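Long-range contacts in ABC-type phosphate transport system, periplasmic component (Lactobacillus brevis, PDB 4ECF), which probably serves as the phosphate-binding component of an ABC transporter that imports phosphate across the cytoplasmic membrane: residues G56-F61 against H209-G214; L96-L101 against S186-A191; N196-D201 against Q247-R252; N126-S131 against A150-S155; E4-V9 against T217-A222. All blocks are in the same frame, centred on the assembly; numbering follows the deposited sequence.

Interaction 1 (G56-F61 against H209-G214)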
# COMPACT_ATOMS: atom_id res chain seq x y z
N GLY A 56 11.51 -8.48 4.50
CA GLY A 56 10.59 -8.40 3.38
C GLY A 56 9.45 -7.49 3.74
O GLY A 56 8.71 -7.73 4.72
N ASN A 57 9.32 -6.39 3.03
CA ASN A 57 8.28 -5.39 3.26
C ASN A 57 7.04 -5.80 2.48
O ASN A 57 7.13 -5.94 1.25
CB ASN A 57 8.78 -4.04 2.75
CG ASN A 57 10.00 -3.49 3.50
OD1 ASN A 57 10.35 -3.94 4.62
ND2 ASN A 57 10.65 -2.53 2.89
N SER A 58 5.91 -5.94 3.16
CA SER A 58 4.72 -6.49 2.53
C SER A 58 3.44 -5.78 3.00
O SER A 58 3.27 -5.53 4.20
CB SER A 58 4.61 -7.96 2.85
OG SER A 58 3.43 -8.59 2.33
N ASP A 59 2.52 -5.55 2.07
CA ASP A 59 1.15 -5.11 2.39
C ASP A 59 0.19 -6.25 2.65
O ASP A 59 -0.98 -6.00 2.98
CB ASP A 59 0.53 -4.27 1.24
CG ASP A 59 1.48 -3.28 0.66
OD1 ASP A 59 2.17 -2.58 1.41
OD2 ASP A 59 1.49 -3.14 -0.59
N LEU A 60 0.65 -7.48 2.48
CA LEU A 60 -0.19 -8.66 2.59
C LEU A 60 0.35 -9.63 3.65
O LEU A 60 1.57 -9.68 3.94
CB LEU A 60 -0.27 -9.41 1.25
CG LEU A 60 -0.74 -8.58 0.05
CD1 LEU A 60 -0.70 -9.43 -1.23
CD2 LEU A 60 -2.14 -7.96 0.29
N PHE A 61 -0.52 -10.45 4.21
CA PHE A 61 -0.05 -11.63 4.96
C PHE A 61 0.70 -12.58 4.02
O PHE A 61 0.29 -12.72 2.84
CB PHE A 61 -1.21 -12.32 5.68
CG PHE A 61 -1.73 -11.55 6.86
CD1 PHE A 61 -2.64 -10.51 6.69
CD2 PHE A 61 -1.32 -11.85 8.13
CE1 PHE A 61 -3.13 -9.80 7.77
CE2 PHE A 61 -1.80 -11.14 9.23
CZ PHE A 61 -2.72 -10.13 9.04
N HIS A 209 3.53 -4.98 6.90
CA HIS A 209 4.29 -6.06 7.54
C HIS A 209 5.78 -5.95 7.25
O HIS A 209 6.17 -5.66 6.09
CB HIS A 209 3.86 -7.40 6.97
CG HIS A 209 2.41 -7.70 7.08
ND1 HIS A 209 1.91 -8.62 7.95
CD2 HIS A 209 1.36 -7.29 6.29
CE1 HIS A 209 0.57 -8.75 7.74
NE2 HIS A 209 0.23 -7.91 6.73
N LEU A 210 6.60 -6.19 8.27
CA LEU A 210 8.06 -6.34 8.11
C LEU A 210 8.37 -7.81 8.41
O LEU A 210 8.43 -8.18 9.57
CB LEU A 210 8.84 -5.42 9.03
CG LEU A 210 8.60 -3.90 8.86
CD1 LEU A 210 9.47 -3.11 9.81
CD2 LEU A 210 8.84 -3.46 7.43
N TYR A 211 8.36 -8.67 7.42
CA TYR A 211 8.66 -10.07 7.60
C TYR A 211 10.13 -10.35 7.71
O TYR A 211 10.94 -9.77 6.94
CB TYR A 211 8.10 -10.86 6.40
CG TYR A 211 6.63 -11.24 6.56
CD1 TYR A 211 6.26 -12.31 7.39
CD2 TYR A 211 5.62 -10.50 5.95
CE1 TYR A 211 4.92 -12.67 7.53
CE2 TYR A 211 4.26 -10.86 6.09
CZ TYR A 211 3.91 -11.90 6.89
OH TYR A 211 2.57 -12.26 7.04
N THR A 212 10.45 -11.31 8.58
CA THR A 212 11.80 -11.88 8.70
C THR A 212 11.78 -13.40 8.50
O THR A 212 10.73 -14.04 8.59
CB THR A 212 12.45 -11.51 10.05
OG1 THR A 212 11.69 -12.08 11.11
CG2 THR A 212 12.57 -9.93 10.19
N LYS A 213 12.94 -13.94 8.13
CA LYS A 213 13.13 -15.40 8.03
C LYS A 213 13.67 -15.88 9.34
O LYS A 213 14.84 -15.64 9.68
CB LYS A 213 14.08 -15.76 6.89
CG LYS A 213 14.06 -17.27 6.55
CD LYS A 213 14.77 -17.55 5.24
CE LYS A 213 14.85 -19.06 5.03
NZ LYS A 213 14.98 -19.44 3.61
N GLY A 214 12.80 -16.50 10.11
CA GLY A 214 13.07 -16.84 11.51
C GLY A 214 12.94 -15.63 12.37
O GLY A 214 12.65 -14.52 11.89
O HOH W 1 -2.07 -7.09 5.38
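Ser58 O accepts His209 N at 2.8 Å, and Ser58 N repays His209 O at 3.0 Å. Gly56 and Tyr211 repeat the exchange: Gly56 N reaches Tyr211 O at 2.8 Å, while Tyr211 N returns to Gly56 O. Two hydrogen-bonded pairs of an antiparallel ladder thus bracket the non-hydrogen-bonded pair Asn57 and Leu210. These two side chains run alongside each other, and Leu210 CD2 comes within 3.2 Å of Asn57 OD1, a buried oxygen without a hydrogen-bonding partner in the model. The other face carries the rings. With CG anti to the carbonyl carbon (chi1 -56°), His209 places its ring on the side of Leu60 O and Phe61, and sets CE1 over the centre of the Phe61 ring in a T-shaped pair, centroids 4.5 Å apart and planes at 73°. Leu60 O covers one face of the imidazole and also accepts Ser58 OG at 2.7 Å, in the carbonyl plane on a lone pair. Both imidazole nitrogens are engaged, ND1 by Asp75 and NE2 by a water that also donates to Asp59 O, which should fix the ring's rotation. Tyr211 OH meets the amide of Ala62. Strand 55-58 leads directly into Asp59, whose side chain, hydrogen-bonded to Ser11, lies about 3 Å from the bound phosphate (nearest atoms). In the sheet, strand 55-58 lies between strands 4-10 and 205-213; helix 41-50 packs on the face of Ser58 and Tyr211, helix 218-228 on that of Leu210.

Interaction 2 (L96-L101 against S186-A191). With EDO (1,2-ethanediol), chain F.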
# COMPACT_ATOMS: atom_id res chain seq x y z
N LEU A 96 -16.88 8.30 -7.19
CA LEU A 96 -17.56 7.19 -7.91
C LEU A 96 -18.28 6.31 -6.91
O LEU A 96 -17.85 6.20 -5.76
CB LEU A 96 -16.55 6.32 -8.68
CG LEU A 96 -15.82 6.98 -9.84
CD1 LEU A 96 -14.68 6.05 -10.30
CD2 LEU A 96 -16.68 7.36 -11.02
N SER A 97 -19.39 5.69 -7.33
CA SER A 97 -19.96 4.61 -6.51
C SER A 97 -19.10 3.35 -6.71
O SER A 97 -18.32 3.28 -7.68
CB SER A 97 -21.37 4.25 -6.92
OG SER A 97 -21.41 3.73 -8.24
N THR A 98 -19.27 2.36 -5.84
CA THR A 98 -18.60 1.06 -6.04
C THR A 98 -18.95 0.48 -7.43
O THR A 98 -18.05 0.00 -8.14
CB THR A 98 -18.96 0.08 -4.92
OG1 THR A 98 -18.35 0.52 -3.70
CG2 THR A 98 -18.50 -1.36 -5.24
N ASN A 99 -20.22 0.51 -7.80
CA ASN A 99 -20.62 -0.09 -9.07
C ASN A 99 -19.95 0.62 -10.25
O ASN A 99 -19.51 -0.04 -11.19
CB ASN A 99 -22.15 -0.06 -9.22
CG ASN A 99 -22.63 -0.78 -10.46
OD1 ASN A 99 -23.18 -0.16 -11.37
ND2 ASN A 99 -22.43 -2.10 -10.50
N GLN A 100 -19.87 1.96 -10.20
CA GLN A 100 -19.17 2.70 -11.24
C GLN A 100 -17.68 2.35 -11.29
O GLN A 100 -17.14 2.18 -12.36
CB GLN A 100 -19.31 4.22 -11.09
CG GLN A 100 -20.73 4.74 -11.29
CD GLN A 100 -20.90 6.18 -10.87
OE1 GLN A 100 -20.36 6.62 -9.84
NE2 GLN A 100 -21.75 6.92 -11.63
N LEU A 101 -17.04 2.26 -10.11
CA LEU A 101 -15.63 1.91 -10.06
C LEU A 101 -15.36 0.54 -10.68
O LEU A 101 -14.40 0.35 -11.47
CB LEU A 101 -15.15 1.97 -8.61
CG LEU A 101 -13.65 1.70 -8.42
CD1 LEU A 101 -12.75 2.85 -8.92
CD2 LEU A 101 -13.35 1.44 -6.96
N SER A 186 -13.27 10.09 -3.76
CA SER A 186 -14.18 9.53 -2.79
C SER A 186 -14.89 8.36 -3.49
O SER A 186 -14.99 8.35 -4.74
CB SER A 186 -15.20 10.59 -2.33
OG SER A 186 -14.57 11.58 -1.51
N LEU A 187 -15.37 7.40 -2.70
CA LEU A 187 -16.15 6.25 -3.18
C LEU A 187 -17.43 6.19 -2.36
O LEU A 187 -17.37 6.19 -1.10
CB LEU A 187 -15.38 4.94 -3.06
CG LEU A 187 -14.15 4.87 -3.91
CD1 LEU A 187 -13.34 3.61 -3.59
CD2 LEU A 187 -14.58 4.86 -5.36
N ASN A 188 -18.57 6.15 -3.03
CA ASN A 188 -19.88 6.18 -2.37
C ASN A 188 -20.01 7.41 -1.44
O ASN A 188 -20.62 7.36 -0.37
CB ASN A 188 -20.05 4.86 -1.58
CG ASN A 188 -19.80 3.66 -2.47
OD1 ASN A 188 -20.49 3.47 -3.50
ND2 ASN A 188 -18.78 2.90 -2.15
N HIS A 189 -19.38 8.49 -1.86
CA HIS A 189 -19.30 9.74 -1.12
C HIS A 189 -18.72 9.59 0.27
O HIS A 189 -18.92 10.48 1.12
CB HIS A 189 -20.69 10.43 -1.12
CG HIS A 189 -21.05 11.01 -2.47
ND1 HIS A 189 -20.40 12.07 -2.99
CD2 HIS A 189 -22.01 10.64 -3.39
CE1 HIS A 189 -20.89 12.37 -4.18
NE2 HIS A 189 -21.90 11.49 -4.44
N VAL A 190 -17.84 8.57 0.46
CA VAL A 190 -16.97 8.47 1.62
C VAL A 190 -15.54 8.84 1.21
O VAL A 190 -15.04 8.34 0.19
CB VAL A 190 -16.97 7.01 2.16
CG1 VAL A 190 -16.04 6.86 3.37
CG2 VAL A 190 -18.42 6.59 2.47
N ALA A 191 -14.94 9.76 1.95
CA ALA A 191 -13.64 10.28 1.56
C ALA A 191 -12.54 9.36 2.05
O ALA A 191 -12.71 8.71 3.09
CB ALA A 191 -13.44 11.69 2.13
C1 EDO F . -16.05 3.56 0.50
O1 EDO F . -17.25 2.79 0.29
C2 EDO F . -14.77 2.82 0.10
O2 EDO F . -14.59 1.60 0.81
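A short parallel beta bridge that runs straight into a helix start joins Leu96 to Leu187, where strand 95-96 meets strand 183-187 in the large mixed sheet. Two backbone bonds make it, Leu96 N to Ser186 O at 3.1 Å and Asn188 N to Leu96 O at 2.8 Å. Immediately beyond, the Asn188 side chain takes over from the backbone. Its CG lies anti to the carbonyl carbon (chi1 -52°), which sends the amide across to Thr98: OD1 accepts Thr98 N at 2.9 Å, the donor standing well off the carbonyl plane, while ND2 gives a nearly straight bond to Thr98 OG1 at 2.9 Å, within the amide plane. ND2 also donates to O1 of an ethanediol, probably from the crystallisation liquor, so both ends of the amide are held. The helix start is closed by a capping box, in which Ser97 OG accepts Gln100 N at 3.1 Å and Gln100 OE1 accepts Ser97 N at 2.8 Å. Apart from these polar links, Leu101 and Leu187 cross at about a right angle, their CD2 atoms 4.0 Å apart. A type I' turn from Leu187 to Val190 then reverses the chain, and Asn95 bonds to the amide of His189. The contact thereby ties the first turn of helix 98-105 to the end of strand 183-187, with Val115 against Leu96 and with Trp202 and Ile204 against Leu187.

Interaction 3 (N196-D201 against Q247-R252); sequences NVTTND and QMLVER
Met248, present as selenomethionine, curls its end against Val197 and overlaps it, their side chains crossing at a slant. Bends at chi2 (-50°) and chi3 (-79°) bring CE to 4.0 Å from Val197 CG1 and to 3.4 Å from Val197 O, with SE against Thr198 CA. One direct hydrogen bond joins the segments: Leu249 N gives to Thr198 O at 2.9 Å, the donor tilted from the carbonyl plane. Leu249 CB rests 3.3 Å from that same Thr198 O, and its side chain runs alongside those of Thr198 and Thr199. Thr198 turns CG2 to Gln247 O at 3.5 Å, while its hydroxyl is spent on Val195 O within the helix. Val250 fills the next position, with CG1 against Thr199 O and CG2 at 3.9 Å from Asn200 CB. Asn200 is the first residue to leave helical geometry, with positive phi, and Thr199 OG1 accepts the amide of Asp201 in an ST turn. The polar ends meet through water, which donates to Asn200 OD1 at 2.8 Å and accepts from Arg252 NH1 at 2.9 Å; Asn200 OD1 also takes Trp205 NE1, and Arg252 makes cation-pi contacts with Trp205 and Phe140. The join thus packs the end of helix 194-198 against the hairpin strand 250-252, which pairs with strand 258-260, while Trp205 of strand 205-213 touches Val197, Met248 and Val250.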
# COMPACT_ATOMS: atom_id res chain seq x y z
N ASN A 196 -11.81 7.61 8.42
CA ASN A 196 -12.67 6.64 7.77
C ASN A 196 -12.02 5.24 7.68
O ASN A 196 -12.70 4.24 7.62
CB ASN A 196 -13.09 7.15 6.40
CG ASN A 196 -14.16 8.25 6.47
OD1 ASN A 196 -14.88 8.39 7.47
ND2 ASN A 196 -14.29 9.02 5.40
N VAL A 197 -10.68 5.16 7.62
CA VAL A 197 -10.02 3.85 7.64
C VAL A 197 -10.18 3.24 9.05
O VAL A 197 -10.50 2.05 9.18
CB VAL A 197 -8.51 3.99 7.29
CG1 VAL A 197 -7.78 2.67 7.58
CG2 VAL A 197 -8.30 4.39 5.83
N THR A 198 -10.04 4.07 10.09
CA THR A 198 -10.11 3.51 11.44
C THR A 198 -11.42 2.81 11.73
O THR A 198 -11.47 1.87 12.50
CB THR A 198 -9.83 4.56 12.54
OG1 THR A 198 -10.91 5.49 12.62
CG2 THR A 198 -8.48 5.26 12.35
N THR A 199 -12.52 3.30 11.15
CA THR A 199 -13.83 2.72 11.37
C THR A 199 -14.25 1.67 10.32
O THR A 199 -15.37 1.10 10.39
CB THR A 199 -14.89 3.83 11.33
OG1 THR A 199 -14.87 4.42 10.02
CG2 THR A 199 -14.61 4.91 12.40
N ASN A 200 -13.41 1.49 9.30
CA ASN A 200 -13.73 0.71 8.11
C ASN A 200 -14.87 1.30 7.26
O ASN A 200 -15.36 0.63 6.37
CB ASN A 200 -14.01 -0.79 8.45
CG ASN A 200 -13.85 -1.72 7.25
OD1 ASN A 200 -12.81 -1.68 6.59
ND2 ASN A 200 -14.86 -2.55 6.97
N ASP A 201 -15.23 2.57 7.47
CA ASP A 201 -16.13 3.24 6.53
C ASP A 201 -15.47 3.41 5.16
O ASP A 201 -16.14 3.36 4.12
CB ASP A 201 -16.57 4.60 7.07
CG ASP A 201 -17.68 4.49 8.15
OD1 ASP A 201 -18.35 3.45 8.26
OD2 ASP A 201 -17.87 5.46 8.88
N GLN A 247 -4.67 2.95 16.51
CA GLN A 247 -5.73 3.88 16.11
C GLN A 247 -6.95 3.15 15.54
O GLN A 247 -8.05 3.71 15.48
CB GLN A 247 -5.19 4.81 15.03
CG GLN A 247 -4.12 5.77 15.48
CD GLN A 247 -3.73 6.68 14.34
OE1 GLN A 247 -2.70 6.51 13.74
NE2 GLN A 247 -4.61 7.62 14.00
N MSE A 248 -6.78 1.90 15.10
CA MSE A 248 -7.87 1.15 14.48
C MSE A 248 -8.99 0.85 15.46
O MSE A 248 -8.75 0.49 16.61
CB MSE A 248 -7.34 -0.17 13.85
CG MSE A 248 -6.38 0.00 12.64
SE MSE A 248 -6.97 1.16 11.23
CE MSE A 248 -8.08 -0.01 10.47
N LEU A 249 -10.22 1.05 14.99
CA LEU A 249 -11.43 0.78 15.76
C LEU A 249 -12.09 -0.48 15.26
O LEU A 249 -13.21 -0.82 15.69
CB LEU A 249 -12.37 1.99 15.69
CG LEU A 249 -11.83 3.25 16.36
CD1 LEU A 249 -12.81 4.39 16.11
CD2 LEU A 249 -11.64 3.14 17.87
N VAL A 250 -11.44 -1.15 14.30
CA VAL A 250 -11.84 -2.45 13.81
C VAL A 250 -10.59 -3.33 13.67
O VAL A 250 -9.47 -2.82 13.64
CB VAL A 250 -12.56 -2.38 12.44
CG1 VAL A 250 -13.80 -1.50 12.52
CG2 VAL A 250 -11.63 -1.87 11.37
N GLU A 251 -10.82 -4.63 13.59
CA GLU A 251 -9.78 -5.60 13.21
C GLU A 251 -10.32 -6.43 12.05
O GLU A 251 -11.54 -6.70 11.96
CB GLU A 251 -9.42 -6.53 14.38
CG GLU A 251 -8.67 -5.82 15.49
CD GLU A 251 -8.52 -6.63 16.78
OE1 GLU A 251 -8.89 -7.83 16.81
OE2 GLU A 251 -8.04 -6.02 17.76
N ARG A 252 -9.42 -6.84 11.17
CA ARG A 252 -9.80 -7.64 10.01
C ARG A 252 -9.00 -8.96 9.92
O ARG A 252 -7.78 -8.93 9.92
CB ARG A 252 -9.68 -6.82 8.71
CG ARG A 252 -10.43 -7.44 7.55
CD ARG A 252 -10.30 -6.59 6.28
NE ARG A 252 -8.92 -6.60 5.74
CZ ARG A 252 -8.35 -5.60 5.06
NH1 ARG A 252 -9.00 -4.46 4.85
NH2 ARG A 252 -7.11 -5.72 4.63
O HOH W 2 -11.79 -3.58 4.83

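Interaction 4 (N126-S131 against A150-S155); sequences NRAQGS and AQEQDS. With PO4 (phosphate ion), chain B.
Arg127 is laid flat between Ser155 and Ser131: Ser155 CA stands 3.6 Å above one face of the guanidinium, Ser131 OG 3.3 Å from the opposite face, both toward its rim. The chain bends at chi2 and chi3 to bring the group there, and phosphate O3 and a water lie at its edge, in plane. NH2 donates to the phosphate oxygen O3 at 2.8 Å in a fairly straight bond (164°), whereas the bond from NH1 to phosphate O1 is weak. Ser131 OG donates to that same O1 at 2.6 Å and also caps the helix by accepting Arg134 N, so one hydroxyl serves both the anion and the helix start. Waters carry Arg127 to the other segment: one links its NE and the amide of Ala128 to Gln153 O, another its NH2 to Asp154 O. On the other face of the sheet, Asn126 and Glu152 are a bridge pair, Asn126 CB meeting Glu152 CG; Asn126 OD1 touches Ala150 CB at 3.3 Å, and Asn126 ND2 is taken by Tyr172 OH. Extended Glu152 reaches to Ala128, where a water joins its OE1 to Gln129 N. The strands themselves pair in parallel, Asn126 N to Gln151 O at 2.9 Å and Gln153 N to Asn126 O at 3.0 Å. The phosphate is also hydrogen-bonded by Ser11, Thr12, Ala13, Thr41, Gly132 and Thr133, consistent with the substrate site of a phosphate-binding protein. Strands 123-127 and 151-153 belong to a beta-alpha-beta unit crossing over through helix 132-140, with helix 156-165 starting just after Ser155.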
# COMPACT_ATOMS: atom_id res chain seq x y z
N ASN A 126 -2.68 0.12 -14.27
CA ASN A 126 -2.63 -0.90 -13.23
C ASN A 126 -1.22 -1.06 -12.72
O ASN A 126 -0.24 -0.68 -13.38
CB ASN A 126 -3.13 -2.25 -13.77
CG ASN A 126 -4.63 -2.37 -13.71
OD1 ASN A 126 -5.26 -2.62 -14.73
ND2 ASN A 126 -5.19 -2.25 -12.54
N ARG A 127 -1.10 -1.65 -11.52
CA ARG A 127 0.16 -2.20 -11.13
C ARG A 127 0.26 -3.62 -11.64
O ARG A 127 -0.75 -4.27 -11.96
CB ARG A 127 0.29 -2.17 -9.60
CG ARG A 127 0.36 -0.78 -8.99
CD ARG A 127 1.74 -0.11 -9.10
NE ARG A 127 2.75 -1.03 -8.58
CZ ARG A 127 2.97 -1.23 -7.29
NH1 ARG A 127 2.30 -0.53 -6.38
NH2 ARG A 127 3.83 -2.14 -6.91
N ALA A 128 1.49 -4.13 -11.66
CA ALA A 128 1.74 -5.52 -11.98
C ALA A 128 1.26 -6.48 -10.91
O ALA A 128 1.19 -6.15 -9.73
CB ALA A 128 3.22 -5.74 -12.26
N GLN A 129 0.92 -7.70 -11.34
CA GLN A 129 0.57 -8.80 -10.45
C GLN A 129 1.68 -8.99 -9.42
O GLN A 129 2.86 -8.90 -9.76
CB GLN A 129 0.37 -10.11 -11.22
CG GLN A 129 -0.93 -10.17 -11.99
CD GLN A 129 -2.14 -10.20 -11.09
OE1 GLN A 129 -2.06 -10.60 -9.92
NE2 GLN A 129 -3.28 -9.77 -11.63
N GLY A 130 1.29 -9.25 -8.18
CA GLY A 130 2.24 -9.29 -7.06
C GLY A 130 2.23 -8.03 -6.20
O GLY A 130 2.69 -8.07 -5.05
N SER A 131 1.75 -6.93 -6.77
CA SER A 131 1.58 -5.67 -6.03
C SER A 131 0.55 -5.87 -4.92
O SER A 131 -0.55 -6.39 -5.16
CB SER A 131 1.05 -4.57 -6.94
OG SER A 131 0.55 -3.48 -6.19
N ALA A 150 -4.55 -3.59 -19.06
CA ALA A 150 -4.25 -2.14 -19.04
C ALA A 150 -2.73 -1.96 -19.13
O ALA A 150 -1.96 -2.90 -18.83
CB ALA A 150 -4.71 -1.47 -17.72
N GLN A 151 -2.31 -0.74 -19.43
CA GLN A 151 -0.94 -0.28 -19.16
C GLN A 151 -0.58 -0.58 -17.70
O GLN A 151 -1.37 -0.27 -16.80
CB GLN A 151 -0.86 1.24 -19.39
CG GLN A 151 0.55 1.82 -19.27
CD GLN A 151 0.60 3.34 -19.42
OE1 GLN A 151 -0.34 3.96 -19.94
NE2 GLN A 151 1.69 3.94 -18.97
N GLU A 152 0.60 -1.18 -17.47
CA GLU A 152 1.09 -1.48 -16.10
C GLU A 152 2.36 -0.71 -15.76
O GLU A 152 3.19 -0.41 -16.63
CB GLU A 152 1.30 -2.98 -15.87
CG GLU A 152 -0.01 -3.73 -15.74
CD GLU A 152 0.07 -5.25 -15.70
OE1 GLU A 152 1.17 -5.85 -15.78
OE2 GLU A 152 -1.03 -5.86 -15.58
N GLN A 153 2.50 -0.41 -14.47
CA GLN A 153 3.64 0.36 -13.96
C GLN A 153 4.20 -0.44 -12.80
O GLN A 153 3.48 -1.23 -12.22
CB GLN A 153 3.21 1.75 -13.53
CG GLN A 153 2.54 2.59 -14.61
CD GLN A 153 3.39 2.84 -15.83
OE1 GLN A 153 2.89 2.82 -16.95
NE2 GLN A 153 4.68 3.11 -15.63
N ASP A 154 5.49 -0.25 -12.47
CA ASP A 154 6.16 -1.16 -11.55
C ASP A 154 6.15 -0.66 -10.13
O ASP A 154 6.60 -1.39 -9.25
CB ASP A 154 7.62 -1.43 -11.98
CG ASP A 154 7.74 -2.33 -13.21
OD1 ASP A 154 6.75 -3.00 -13.60
OD2 ASP A 154 8.86 -2.37 -13.78
N SER A 155 5.65 0.55 -9.86
CA SER A 155 5.67 1.06 -8.48
C SER A 155 4.54 2.06 -8.25
O SER A 155 4.02 2.64 -9.18
CB SER A 155 7.00 1.80 -8.18
OG SER A 155 7.13 2.96 -8.97
P PO4 B . 3.07 -2.60 -3.44
O1 PO4 B . 1.81 -2.26 -4.23
O2 PO4 B . 3.20 -4.04 -3.11
O3 PO4 B . 4.31 -2.07 -4.11
O4 PO4 B . 3.03 -1.79 -2.05
O HOH W 3 5.47 -4.23 -8.21
O HOH W 4 3.75 -3.37 -10.15
O HOH W 5 1.02 -8.32 -14.25

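Interaction 5 (E4-V9 against T217-A222); sequences ESITAV and TGLTKA. With EDO (1,2-ethanediol), chain J.
Ile6 lies across Leu219 and Thr220 in a strand-on-helix contact of the alpha/beta fold of periplasmic binding proteins, where helix 218-228 covers one face of the sheet beside strand 4-10. The two short axes approach to 8.2 Å at 59°, and no direct hydrogen bond joins the segments. Apolar packing does most of the work. Ile6 CG2 sits 3.9 Å from Leu219 CB, while CD1 of Ile6 meets Thr220 CA; the side chains cross at a slant. Leu219 has CG anti to its own amide nitrogen (chi1 178°), which carries CG toward the strand, and CD2 ends 3.4 Å from Glu4 O and 4.0 Å from Glu4 CB. Tyr25 of helix 15-28 packs on Leu219 as well. The polar link is a single water, which donates to Glu4 OE2 and accepts from Leu219 N, both at 2.8 Å, linking the carboxylate to that amide. An ethanediol takes Thr217 N nearby. Between the two kinds falls the Thr220 hydroxyl, whose OG1 is 3.4 Å from Ile6 CG2.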
# COMPACT_ATOMS: atom_id res chain seq x y z
N GLU A 4 27.35 -2.16 10.98
CA GLU A 4 26.34 -3.20 10.82
C GLU A 4 25.38 -2.70 9.79
O GLU A 4 24.86 -1.60 9.90
CB GLU A 4 25.51 -3.39 12.10
CG GLU A 4 26.11 -4.16 13.24
CD GLU A 4 25.13 -4.19 14.41
OE1 GLU A 4 24.75 -3.11 14.89
OE2 GLU A 4 24.72 -5.28 14.85
N SER A 5 25.11 -3.55 8.80
CA SER A 5 24.23 -3.23 7.70
C SER A 5 23.13 -4.28 7.59
O SER A 5 23.34 -5.47 7.82
CB SER A 5 24.97 -3.20 6.37
OG SER A 5 26.01 -2.24 6.41
N ILE A 6 21.95 -3.82 7.21
CA ILE A 6 20.82 -4.71 6.83
C ILE A 6 20.13 -4.13 5.58
O ILE A 6 20.27 -2.94 5.28
CB ILE A 6 19.78 -4.92 7.95
CG1 ILE A 6 19.02 -3.58 8.24
CG2 ILE A 6 20.40 -5.59 9.19
CD1 ILE A 6 17.84 -3.71 9.24
N THR A 7 19.34 -4.97 4.91
CA THR A 7 18.59 -4.61 3.72
C THR A 7 17.14 -5.09 3.82
O THR A 7 16.86 -6.26 4.17
CB THR A 7 19.26 -5.15 2.48
OG1 THR A 7 20.60 -4.62 2.36
CG2 THR A 7 18.50 -4.81 1.20
N ALA A 8 16.21 -4.16 3.58
CA ALA A 8 14.77 -4.39 3.53
C ALA A 8 14.28 -4.07 2.13
O ALA A 8 14.64 -3.01 1.58
CB ALA A 8 14.07 -3.49 4.53
N VAL A 9 13.52 -4.96 1.52
CA VAL A 9 13.02 -4.72 0.17
C VAL A 9 11.53 -5.11 0.06
O VAL A 9 11.03 -5.89 0.87
CB VAL A 9 13.78 -5.49 -0.91
CG1 VAL A 9 15.30 -5.36 -0.74
CG2 VAL A 9 13.34 -6.94 -0.98
N THR A 217 17.63 -11.25 14.76
CA THR A 217 18.68 -10.84 15.71
C THR A 217 19.36 -9.55 15.24
O THR A 217 19.09 -9.04 14.14
CB THR A 217 19.77 -11.95 15.83
OG1 THR A 217 20.34 -12.18 14.55
CG2 THR A 217 19.14 -13.26 16.36
N GLY A 218 20.22 -9.00 16.10
CA GLY A 218 21.07 -7.90 15.75
C GLY A 218 20.27 -6.69 15.27
O GLY A 218 19.21 -6.36 15.80
N LEU A 219 20.79 -6.07 14.24
CA LEU A 219 20.22 -4.81 13.76
C LEU A 219 18.83 -4.99 13.19
O LEU A 219 17.97 -4.10 13.37
CB LEU A 219 21.15 -4.16 12.72
CG LEU A 219 20.70 -2.84 12.06
CD1 LEU A 219 20.33 -1.83 13.13
CD2 LEU A 219 21.80 -2.33 11.08
N THR A 220 18.57 -6.12 12.52
CA THR A 220 17.23 -6.41 12.05
C THR A 220 16.22 -6.35 13.17
O THR A 220 15.18 -5.67 13.05
CB THR A 220 17.15 -7.78 11.34
OG1 THR A 220 18.11 -7.82 10.28
CG2 THR A 220 15.72 -8.03 10.81
N LYS A 221 16.52 -7.03 14.27
CA LYS A 221 15.63 -7.06 15.44
C LYS A 221 15.49 -5.66 16.04
O LYS A 221 14.35 -5.22 16.31
CB LYS A 221 16.18 -8.04 16.49
CG LYS A 221 15.41 -8.05 17.80
CD LYS A 221 16.06 -9.05 18.75
CE LYS A 221 15.41 -9.14 20.12
NZ LYS A 221 14.03 -9.75 20.06
N ALA A 222 16.61 -4.97 16.21
CA ALA A 222 16.59 -3.65 16.80
C ALA A 222 15.78 -2.66 16.00
O ALA A 222 15.02 -1.87 16.55
CB ALA A 222 18.01 -3.14 17.03
C1 EDO J . 19.15 -11.02 11.56
O1 EDO J . 17.91 -11.62 11.86
C2 EDO J . 19.43 -11.00 10.06
O2 EDO J . 18.32 -11.55 9.33
O HOH W 6 23.23 -6.95 13.16

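In the fold
From the N terminus, strand 4-10 waits longest for its partner: interaction 5 closes only at 217-222. Within that span, interaction 1 brings 56-61 back to 209-214, and the two touch where Asn57 meets Val9 in neighbouring strands. Interaction 2 closes a shorter loop inside interaction 1, on the far side of the chain's centre, and itself encloses interaction 4, whose 126-131 and 150-155 are separated by a single helical crossover. Interaction 3 opens after interaction 2 has closed, linked to it by Ala191 and Asn196; its partner 247-252 lies beyond 222, so it crosses interactions 1 and 5. Interactions 1, 2, 4 and 5 reach the large mixed sheet; interaction 3 brings in the C-terminal hairpin.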